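Local structure of uncharacterized ACR, COG1565 superfamily (Burkholderia thailandensis, 4F3N) at residues Gly213-Asp218 against Phe296-Phe301; Ser344-Ala349 against Lys408-Ser413; His304-Arg309 against Ile337-Glu342. The protein is of unknown function but has the fold of an S-adenosylmethionine-dependent methyltransferase and may methylate protein arginines. All coordinates share one frame; numbering follows the deposited sequence.

Overall arrangement
The three contacts form one continuous block beside the S-adenosyl-L-homocysteine site, which holds no S-adenosyl-L-homocysteine in this chain. Interaction 1 holds Asn214 of that site and sets Glu215 about 3 Å, side chain to side chain, from Thr113, another of its residues. Interaction 2 is centred about 10 Å from interaction 1 and joins it through neighbouring strands: Asp298 O lies 2.8 Å from Lys408 N. Interaction 3, about 12 Å from interaction 1 between centres, is tied to it where Tyr299 O meets Val341 N at 2.8 Å. Interactions 2 and 3, about 14 Å apart, share the passage from strand 336-342 into helix 343-352.

Interaction 1: Gly213-Asp218 against Phe296-Phe301; sequences GNEVLD and FIDYGF. With EDO (1,2-ethanediol), chain D.
Gly213 and Asn214 pair in parallel with Phe296 and Ile297, joining strands 210-214 and 293-298, neighbours in the mixed seven-stranded sheet of a class I, Rossmann-like methyltransferase. The strand order 3-2-1-4-5-7-6, with 407-414 antiparallel, is the signature of that fold. Two backbone bonds fix the register: Ile297 N to Gly213 O at 3.0 Å, and Glu215 N to Ile297 O, 2.8 Å long and 166° at the hydrogen. Past Asn214 the chain leaves the sheet and enters a short 3-10 turn.

On the Phe296 side, Leu217 CD1, from the 3-10 turn, packs 3.9 Å from Phe296 CB, and Gly213 CA lies 4.0 Å from Phe296 CD1. On the other face Asn214 OD1 rests against Ile297 CB, while Asn214 ND2 donates a nearly straight bond to O2 of the ethanediol, probably a crystallisation additive. Asn214 itself binds S-adenosyl-L-homocysteine in another structure of this protein.

The polar centre is Asp298. Water 1 accepts from Val216 N and bridges to Gly213 O and Asp298 OD2, with too few protons for every acceptor near it. Asp298 OD1 uses its anti lone pair for Tyr299 N. Water 2 joins Glu215 OE1 to Tyr299 OH, and OE1 also bonds Thr113 OG1.

The two buried carboxylates of Asp218 and Asp298 are turned 80° against each other. Asp218 reaches Asp298 with CG lying between its own backbone N and carbonyl carbon, chi1 65°. Asp218 OD2 and Asp298 OD1 make a very short approach, 2.4 Å, whose nature is doubtful. The backbone gives firmer evidence: Asp218 N donates to Asp298 OD2 at 3.0 Å, arriving from above the carboxylate plane.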
loop_
_atom_site.group_PDB
_atom_site.type_symbol
_atom_site.label_atom_id
_atom_site.label_comp_id
_atom_site.label_asym_id
_atom_site.label_seq_id
_atom_site.Cartn_x
_atom_site.Cartn_y
_atom_site.Cartn_z
ATOM N N GLY A 213 1.002 5.425 5.591
ATOM C CA GLY A 213 0.406 4.274 4.911
ATOM C C GLY A 213 1.490 3.631 4.065
ATOM O O GLY A 213 1.748 4.079 2.956
ATOM N N ASN A 214 2.137 2.597 4.605
ATOM C CA ASN A 214 3.235 1.934 3.959
ATOM C C ASN A 214 2.802 0.631 3.302
ATOM O O ASN A 214 2.415 -0.290 4.008
ATOM C CB ASN A 214 4.223 1.627 5.060
ATOM C CG ASN A 214 5.446 0.975 4.565
ATOM O OD1 ASN A 214 5.986 1.320 3.506
ATOM N ND2 ASN A 214 5.968 0.024 5.409
ATOM N N GLU A 215 2.854 0.561 1.975
ATOM C CA GLU A 215 2.335 -0.584 1.247
ATOM C C GLU A 215 0.914 -0.991 1.641
ATOM O O GLU A 215 0.621 -2.196 1.788
ATOM C CB GLU A 215 3.331 -1.747 1.396
ATOM C CG GLU A 215 4.531 -1.521 0.515
ATOM C CD GLU A 215 5.459 -2.720 0.483
ATOM O OE1 GLU A 215 5.053 -3.717 -0.076
ATOM O OE2 GLU A 215 6.521 -2.637 1.099
ATOM N N VAL A 216 0.030 -0.006 1.807
ATOM C CA VAL A 216 -1.365 -0.296 2.047
ATOM C C VAL A 216 -2.246 -0.006 0.845
ATOM O O VAL A 216 -3.239 -0.732 0.644
ATOM C CB VAL A 216 -1.920 0.396 3.325
ATOM C CG1 VAL A 216 -1.148 -0.094 4.556
ATOM C CG2 VAL A 216 -1.831 1.890 3.260
ATOM N N LEU A 217 -1.895 0.981 0.024
ATOM C CA LEU A 217 -2.701 1.298 -1.157
ATOM C C LEU A 217 -2.707 0.159 -2.168
ATOM O O LEU A 217 -3.786 -0.135 -2.797
ATOM C CB LEU A 217 -2.237 2.587 -1.809
ATOM C CG LEU A 217 -2.377 3.886 -0.985
ATOM C CD1 LEU A 217 -1.789 5.043 -1.786
ATOM C CD2 LEU A 217 -3.813 4.208 -0.516
ATOM N N ASP A 218 -1.572 -0.548 -2.262
ATOM C CA ASP A 218 -1.411 -1.630 -3.232
ATOM C C ASP A 218 -2.292 -2.842 -2.941
ATOM O O ASP A 218 -2.465 -3.661 -3.824
ATOM C CB ASP A 218 0.057 -2.042 -3.376
ATOM C CG ASP A 218 0.627 -2.630 -2.121
ATOM O OD1 ASP A 218 0.005 -3.566 -1.582
ATOM O OD2 ASP A 218 1.706 -2.172 -1.638
ATOM N N PHE A 296 2.169 8.334 1.973
ATOM C CA PHE A 296 1.929 7.014 1.394
ATOM C C PHE A 296 3.140 6.543 0.637
ATOM O O PHE A 296 3.663 7.283 -0.184
ATOM C CB PHE A 296 0.696 7.041 0.492
ATOM C CG PHE A 296 -0.556 7.427 1.227
ATOM C CD1 PHE A 296 -1.219 6.519 2.051
ATOM C CD2 PHE A 296 -1.052 8.708 1.127
ATOM C CE1 PHE A 296 -2.398 6.885 2.719
ATOM C CE2 PHE A 296 -2.186 9.088 1.841
ATOM C CZ PHE A 296 -2.855 8.177 2.617
ATOM N N ILE A 297 3.635 5.358 0.980
ATOM C CA ILE A 297 4.796 4.759 0.375
ATOM C C ILE A 297 4.324 3.523 -0.361
ATOM O O ILE A 297 3.658 2.661 0.245
ATOM C CB ILE A 297 5.823 4.309 1.443
ATOM C CG1 ILE A 297 6.175 5.529 2.340
ATOM C CG2 ILE A 297 7.100 3.744 0.769
ATOM C CD1 ILE A 297 5.748 5.356 3.780
ATOM N N ASP A 298 4.622 3.435 -1.646
ATOM C CA ASP A 298 4.167 2.276 -2.411
ATOM C C ASP A 298 4.795 2.238 -3.777
ATOM O O ASP A 298 5.322 3.235 -4.292
ATOM C CB ASP A 298 2.636 2.294 -2.531
ATOM C CG ASP A 298 1.978 0.982 -2.221
ATOM O OD1 ASP A 298 2.522 -0.101 -2.606
ATOM O OD2 ASP A 298 0.898 1.014 -1.576
ATOM N N TYR A 299 4.713 1.062 -4.376
ATOM C CA TYR A 299 5.148 0.887 -5.755
ATOM C C TYR A 299 4.075 1.295 -6.749
ATOM O O TYR A 299 2.866 1.035 -6.576
ATOM C CB TYR A 299 5.624 -0.539 -5.969
ATOM C CG TYR A 299 4.729 -1.639 -5.391
ATOM C CD1 TYR A 299 4.937 -2.144 -4.091
ATOM C CD2 TYR A 299 3.693 -2.176 -6.132
ATOM C CE1 TYR A 299 4.159 -3.168 -3.578
ATOM C CE2 TYR A 299 2.878 -3.198 -5.601
ATOM C CZ TYR A 299 3.128 -3.685 -4.335
ATOM O OH TYR A 299 2.337 -4.683 -3.807
ATOM N N GLY A 300 4.500 2.010 -7.758
ATOM C CA GLY A 300 3.599 2.518 -8.783
ATOM C C GLY A 300 4.134 3.703 -9.551
ATOM O O GLY A 300 5.347 3.946 -9.540
ATOM N N PHE A 301 3.253 4.400 -10.274
ATOM C CA PHE A 301 3.694 5.378 -11.263
ATOM C C PHE A 301 2.596 6.399 -11.458
ATOM O O PHE A 301 1.428 6.136 -11.166
ATOM C CB PHE A 301 3.968 4.739 -12.673
ATOM C CG PHE A 301 4.583 3.355 -12.660
ATOM C CD1 PHE A 301 5.949 3.203 -12.640
ATOM C CD2 PHE A 301 3.792 2.211 -12.768
ATOM C CE1 PHE A 301 6.528 1.948 -12.617
ATOM C CE2 PHE A 301 4.360 0.936 -12.736
ATOM C CZ PHE A 301 5.739 0.810 -12.679
HETATM C C1 EDO D . 11.010 -1.230 4.572
HETATM O O1 EDO D . 10.892 -1.357 3.179
HETATM C C2 EDO D . 9.793 -0.479 5.064
HETATM O O2 EDO D . 8.605 -1.281 4.987
HETATM O O HOH W 1 0.587 2.681 0.654
HETATM O O HOH W 2 2.950 -5.207 -1.065
#

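Interaction 2: Ser344-Ala349 against Lys408-Ser413; sequences SAIHEA and KVIAFS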
loop_
_atom_site.group_PDB
_atom_site.type_symbol
_atom_site.label_atom_id
_atom_site.label_comp_id
_atom_site.label_asym_id
_atom_site.label_seq_id
_atom_site.Cartn_x
_atom_site.Cartn_y
_atom_site.Cartn_z
ATOM N N SER A 344 -1.270 9.558 -9.976
ATOM C CA SER A 344 -1.990 10.770 -10.410
ATOM C C SER A 344 -3.396 10.832 -9.800
ATOM O O SER A 344 -3.807 11.859 -9.276
ATOM C CB SER A 344 -2.063 10.848 -11.937
ATOM O OG SER A 344 -0.754 10.842 -12.473
ATOM N N ALA A 345 -4.087 9.718 -9.832
ATOM C CA ALA A 345 -5.390 9.576 -9.210
ATOM C C ALA A 345 -5.292 9.756 -7.695
ATOM O O ALA A 345 -6.189 10.356 -7.109
ATOM C CB ALA A 345 -5.974 8.221 -9.526
ATOM N N ILE A 346 -4.234 9.209 -7.078
ATOM C CA ILE A 346 -4.005 9.453 -5.634
ATOM C C ILE A 346 -3.803 10.942 -5.362
ATOM O O ILE A 346 -4.412 11.507 -4.453
ATOM C CB ILE A 346 -2.818 8.608 -5.104
ATOM C CG1 ILE A 346 -3.111 7.130 -5.255
ATOM C CG2 ILE A 346 -2.477 8.938 -3.629
ATOM C CD1 ILE A 346 -4.458 6.670 -4.694
ATOM N N HIS A 347 -2.965 11.609 -6.167
ATOM C CA HIS A 347 -2.802 13.067 -6.072
ATOM C C HIS A 347 -4.123 13.808 -6.133
ATOM O O HIS A 347 -4.434 14.647 -5.259
ATOM C CB HIS A 347 -1.902 13.517 -7.214
ATOM C CG HIS A 347 -1.858 15.014 -7.405
ATOM N ND1 HIS A 347 -1.993 15.581 -8.616
ATOM C CD2 HIS A 347 -1.708 16.042 -6.504
ATOM C CE1 HIS A 347 -1.899 16.918 -8.512
ATOM N NE2 HIS A 347 -1.701 17.226 -7.225
ATOM N N GLU A 348 -4.928 13.494 -7.152
ATOM C CA GLU A 348 -6.233 14.165 -7.302
ATOM C C GLU A 348 -7.157 13.889 -6.129
ATOM O O GLU A 348 -7.892 14.776 -5.689
ATOM C CB GLU A 348 -6.860 13.789 -8.665
ATOM C CG GLU A 348 -5.967 14.327 -9.790
ATOM C CD GLU A 348 -6.095 13.595 -11.116
ATOM O OE1 GLU A 348 -7.098 12.877 -11.339
ATOM O OE2 GLU A 348 -5.169 13.711 -11.963
ATOM N N ALA A 349 -7.093 12.681 -5.613
ATOM C CA ALA A 349 -7.908 12.264 -4.456
ATOM C C ALA A 349 -7.625 13.164 -3.250
ATOM O O ALA A 349 -8.553 13.721 -2.644
ATOM C CB ALA A 349 -7.682 10.797 -4.113
ATOM N N LYS A 408 7.603 4.771 -4.573
ATOM C CA LYS A 408 7.406 6.210 -4.576
ATOM C C LYS A 408 6.902 6.616 -3.214
ATOM O O LYS A 408 6.368 5.797 -2.456
ATOM C CB LYS A 408 6.371 6.669 -5.622
ATOM C CG LYS A 408 6.556 6.082 -7.021
ATOM C CD LYS A 408 7.874 6.551 -7.666
ATOM C CE LYS A 408 7.933 6.201 -9.166
ATOM N NZ LYS A 408 8.039 4.725 -9.421
ATOM N N VAL A 409 7.128 7.886 -2.878
ATOM C CA VAL A 409 6.488 8.485 -1.720
ATOM C C VAL A 409 5.669 9.676 -2.183
ATOM O O VAL A 409 6.207 10.564 -2.861
ATOM C CB VAL A 409 7.518 8.969 -0.698
ATOM C CG1 VAL A 409 6.804 9.488 0.522
ATOM C CG2 VAL A 409 8.493 7.805 -0.295
ATOM N N ILE A 410 4.394 9.695 -1.786
ATOM C CA ILE A 410 3.523 10.865 -1.971
ATOM C C ILE A 410 3.058 11.338 -0.582
ATOM O O ILE A 410 2.842 10.529 0.310
ATOM C CB ILE A 410 2.338 10.564 -2.930
ATOM C CG1 ILE A 410 1.667 11.854 -3.397
ATOM C CG2 ILE A 410 1.292 9.616 -2.293
ATOM C CD1 ILE A 410 0.871 11.642 -4.703
ATOM N N ALA A 411 2.974 12.649 -0.382
ATOM C CA ALA A 411 2.536 13.184 0.878
ATOM C C ALA A 411 1.586 14.354 0.673
ATOM O O ALA A 411 1.744 15.124 -0.270
ATOM C CB ALA A 411 3.727 13.631 1.716
ATOM N N PHE A 412 0.615 14.452 1.561
ATOM C CA PHE A 412 -0.366 15.522 1.621
ATOM C C PHE A 412 -0.271 16.219 2.976
ATOM O O PHE A 412 0.180 15.641 3.984
ATOM C CB PHE A 412 -1.772 14.936 1.432
ATOM C CG PHE A 412 -1.956 14.183 0.151
ATOM C CD1 PHE A 412 -2.180 14.871 -1.019
ATOM C CD2 PHE A 412 -1.846 12.789 0.106
ATOM C CE1 PHE A 412 -2.327 14.183 -2.217
ATOM C CE2 PHE A 412 -1.998 12.108 -1.084
ATOM C CZ PHE A 412 -2.274 12.806 -2.232
ATOM N N SER A 413 -0.749 17.453 3.049
ATOM C CA SER A 413 -0.637 18.195 4.274
ATOM C C SER A 413 -1.729 19.234 4.437
ATOM O O SER A 413 -2.401 19.616 3.487
ATOM C CB SER A 413 0.724 18.878 4.416
ATOM O OG SER A 413 0.953 19.787 3.347
#
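Chi1 of -165° places CG1 of Ile410 opposite its backbone N and carries CD1 to the helix backbone at His347, while chi1 of -58° at Phe412 puts CG opposite the carbonyl carbon and extends the ring from the same side of the strand to the same turn, at the carbonyls of Ile346 and His347. Both side chains leave the strand toward helix 344-349, as expected for alternate residues of a beta strand.

The geometry at each tip differs. Ile410 CD1 lies 4.1 Å from His347 N and 4.2 Å from His347 CB, so the terminal methyl abuts the backbone and first side-chain carbon, with the imidazole taking no part. The other branch, Ile410 CG2, meets Ile346 CG2 at 4.1 Å. That same Ile346 methyl also touches Phe412 CE2, and the two side chains cross at about a right angle. Phe412 brings its far end to the helix: CZ is 3.3 Å from Ile346 O, an oblique approach, and His347 CA lies in the plane of the ring at its edge. The evidence therefore points to van der Waals packing, with 179 Å² buried in total and the sheet's side chains meeting helical backbone as much as helical side chains.

The segment axes run nearly parallel, 9° apart, and 9.6 Å at closest approach, characteristic of a helix laid on one face of an alpha/beta sheet. Phe296 of the adjoining strand 293-298 packs beside Ile410 and Phe412, Leu357 of strand 356-362 touches His347, and helix 276-288 flanks the site through Val282 against Ala349 and Cys286 against Phe412.

Interaction 3: His304-Arg309 against Ile337-Glu342; sequences HEYYHR and ITAHVE
Glu342 lays its aliphatic stem over one face of the Tyr306 ring: CB stands 4.0 Å from the ring centroid and 21° off the ring normal, a CH-pi contact, and Glu342 CG comes within 3.6 Å of Tyr306 CG. The ring edge meets backbone, with Tyr306 CD2 3.6 Å from Val341 O and CE2 3.5 Å from His340 O. Its hydroxyl is held by outside partners, Glu273 and Thr315. Tyr306 reaches this position with CG opposite its backbone N, chi1 -168°, which directs the ring from the helix end toward the strand.

Tyr306 belongs to the short helix 303-306, which follows strand 300-301, a parallel neighbour of strand 336-342 in a small mixed sheet beside the Rossmann-like core. Glu342 occupies the N-cap position of helix 343-352. A bend at chi2 (-84°) turns its carboxylate away from the Tyr306 ring, and OE2 bonds Ala345 N, with a weaker bond to Ser344 N.

Beyond this packed centre the contact across to 337-342 thins. Partly exposed Tyr307 offers it CE2, 3.8 Å from Glu342 CG; Tyr306 CD1 covers one face of its ring, and its hydroxyl bonds Glu273 O. Of the partly exposed His340 side chain, CB approaches Tyr306 CE2 at 3.9 Å, while the imidazole leads away to meet the Tyr299 ring edge-to-face.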
loop_
_atom_site.group_PDB
_atom_site.type_symbol
_atom_site.label_atom_id
_atom_site.label_comp_id
_atom_site.label_asym_id
_atom_site.label_seq_id
_atom_site.Cartn_x
_atom_site.Cartn_y
_atom_site.Cartn_z
ATOM N N HIS A 304 0.488 8.564 -16.836
ATOM C CA HIS A 304 1.074 8.409 -18.190
ATOM C C HIS A 304 1.887 7.149 -18.311
ATOM O O HIS A 304 1.827 6.417 -19.320
ATOM C CB HIS A 304 1.950 9.624 -18.512
ATOM N N GLU A 305 2.649 6.868 -17.265
ATOM C CA GLU A 305 3.454 5.687 -17.183
ATOM C C GLU A 305 2.672 4.448 -16.772
ATOM O O GLU A 305 2.947 3.310 -17.220
ATOM C CB GLU A 305 4.555 5.969 -16.185
ATOM C CG GLU A 305 5.556 4.860 -15.996
ATOM C CD GLU A 305 6.846 5.369 -15.370
ATOM O OE1 GLU A 305 6.899 6.565 -14.969
ATOM O OE2 GLU A 305 7.802 4.568 -15.287
ATOM N N TYR A 306 1.744 4.639 -15.846
ATOM C CA TYR A 306 0.928 3.507 -15.379
ATOM C C TYR A 306 0.169 2.895 -16.570
ATOM O O TYR A 306 0.162 1.683 -16.744
ATOM C CB TYR A 306 -0.061 3.946 -14.296
ATOM C CG TYR A 306 -0.716 2.777 -13.589
ATOM C CD1 TYR A 306 -1.732 2.059 -14.177
ATOM C CD2 TYR A 306 -0.300 2.396 -12.330
ATOM C CE1 TYR A 306 -2.312 0.960 -13.550
ATOM C CE2 TYR A 306 -0.894 1.334 -11.676
ATOM C CZ TYR A 306 -1.881 0.613 -12.297
ATOM O OH TYR A 306 -2.441 -0.444 -11.650
ATOM N N TYR A 307 -0.440 3.757 -17.365
ATOM C CA TYR A 307 -1.297 3.351 -18.500
ATOM C C TYR A 307 -0.562 3.520 -19.819
ATOM O O TYR A 307 -1.159 3.816 -20.846
ATOM C CB TYR A 307 -2.603 4.140 -18.470
ATOM C CG TYR A 307 -3.459 3.864 -17.251
ATOM C CD1 TYR A 307 -3.959 2.599 -17.000
ATOM C CD2 TYR A 307 -3.793 4.871 -16.370
ATOM C CE1 TYR A 307 -4.752 2.361 -15.889
ATOM C CE2 TYR A 307 -4.581 4.639 -15.273
ATOM C CZ TYR A 307 -5.068 3.369 -15.026
ATOM O OH TYR A 307 -5.834 3.121 -13.900
ATOM N N HIS A 308 0.740 3.294 -19.795
ATOM C CA HIS A 308 1.550 3.337 -20.994
ATOM C C HIS A 308 1.048 2.321 -22.011
ATOM O O HIS A 308 0.588 1.208 -21.644
ATOM C CB HIS A 308 2.984 3.007 -20.628
ATOM C CG HIS A 308 3.977 3.409 -21.669
ATOM N ND1 HIS A 308 4.272 2.634 -22.727
ATOM C CD2 HIS A 308 4.739 4.564 -21.801
ATOM C CE1 HIS A 308 5.194 3.258 -23.490
ATOM N NE2 HIS A 308 5.473 4.438 -22.923
ATOM N N ARG A 309 1.169 2.679 -23.297
ATOM C CA ARG A 309 0.737 1.817 -24.415
ATOM C C ARG A 309 1.289 0.398 -24.292
ATOM O O ARG A 309 0.599 -0.573 -24.610
ATOM C CB ARG A 309 1.199 2.422 -25.774
ATOM N N ILE A 337 -2.678 -10.698 -3.340
ATOM C CA ILE A 337 -3.011 -10.138 -4.646
ATOM C C ILE A 337 -2.785 -8.630 -4.512
ATOM O O ILE A 337 -3.326 -8.008 -3.584
ATOM C CB ILE A 337 -4.489 -10.372 -5.070
ATOM C CG1 ILE A 337 -4.852 -11.886 -5.049
ATOM C CG2 ILE A 337 -4.700 -9.778 -6.474
ATOM C CD1 ILE A 337 -6.342 -12.193 -5.221
ATOM N N THR A 338 -1.937 -8.046 -5.359
ATOM C CA THR A 338 -1.672 -6.610 -5.259
ATOM C C THR A 338 -1.719 -6.006 -6.648
ATOM O O THR A 338 -1.636 -6.683 -7.636
ATOM C CB THR A 338 -0.266 -6.284 -4.656
ATOM O OG1 THR A 338 0.756 -6.844 -5.486
ATOM C CG2 THR A 338 -0.127 -6.830 -3.250
ATOM N N ALA A 339 -1.857 -4.702 -6.702
ATOM C CA ALA A 339 -1.702 -3.975 -7.939
ATOM C C ALA A 339 -0.806 -2.805 -7.613
ATOM O O ALA A 339 -0.787 -2.358 -6.493
ATOM C CB ALA A 339 -3.029 -3.444 -8.423
ATOM N N HIS A 340 -0.085 -2.291 -8.585
ATOM C CA HIS A 340 0.695 -1.064 -8.361
ATOM C C HIS A 340 -0.234 0.104 -8.180
ATOM O O HIS A 340 -1.422 0.036 -8.509
ATOM C CB HIS A 340 1.591 -0.817 -9.546
ATOM C CG HIS A 340 2.781 -1.732 -9.638
ATOM N ND1 HIS A 340 2.746 -3.080 -9.321
ATOM C CD2 HIS A 340 4.073 -1.465 -10.052
ATOM C CE1 HIS A 340 3.972 -3.602 -9.502
ATOM N NE2 HIS A 340 4.781 -2.627 -9.962
ATOM N N VAL A 341 0.272 1.192 -7.620
ATOM C CA VAL A 341 -0.503 2.350 -7.364
ATOM C C VAL A 341 -0.397 3.346 -8.502
ATOM O O VAL A 341 0.696 3.575 -9.058
ATOM C CB VAL A 341 -0.022 2.979 -6.027
ATOM C CG1 VAL A 341 -0.675 4.321 -5.773
ATOM C CG2 VAL A 341 -0.257 1.993 -4.904
ATOM N N GLU A 342 -1.523 3.968 -8.834
ATOM C CA GLU A 342 -1.566 4.975 -9.899
ATOM C C GLU A 342 -1.596 6.330 -9.219
ATOM O O GLU A 342 -2.626 6.764 -8.684
ATOM C CB GLU A 342 -2.754 4.695 -10.823
ATOM C CG GLU A 342 -2.691 5.463 -12.129
ATOM C CD GLU A 342 -3.239 6.843 -11.987
ATOM O OE1 GLU A 342 -4.458 6.986 -12.149
ATOM O OE2 GLU A 342 -2.465 7.769 -11.709
#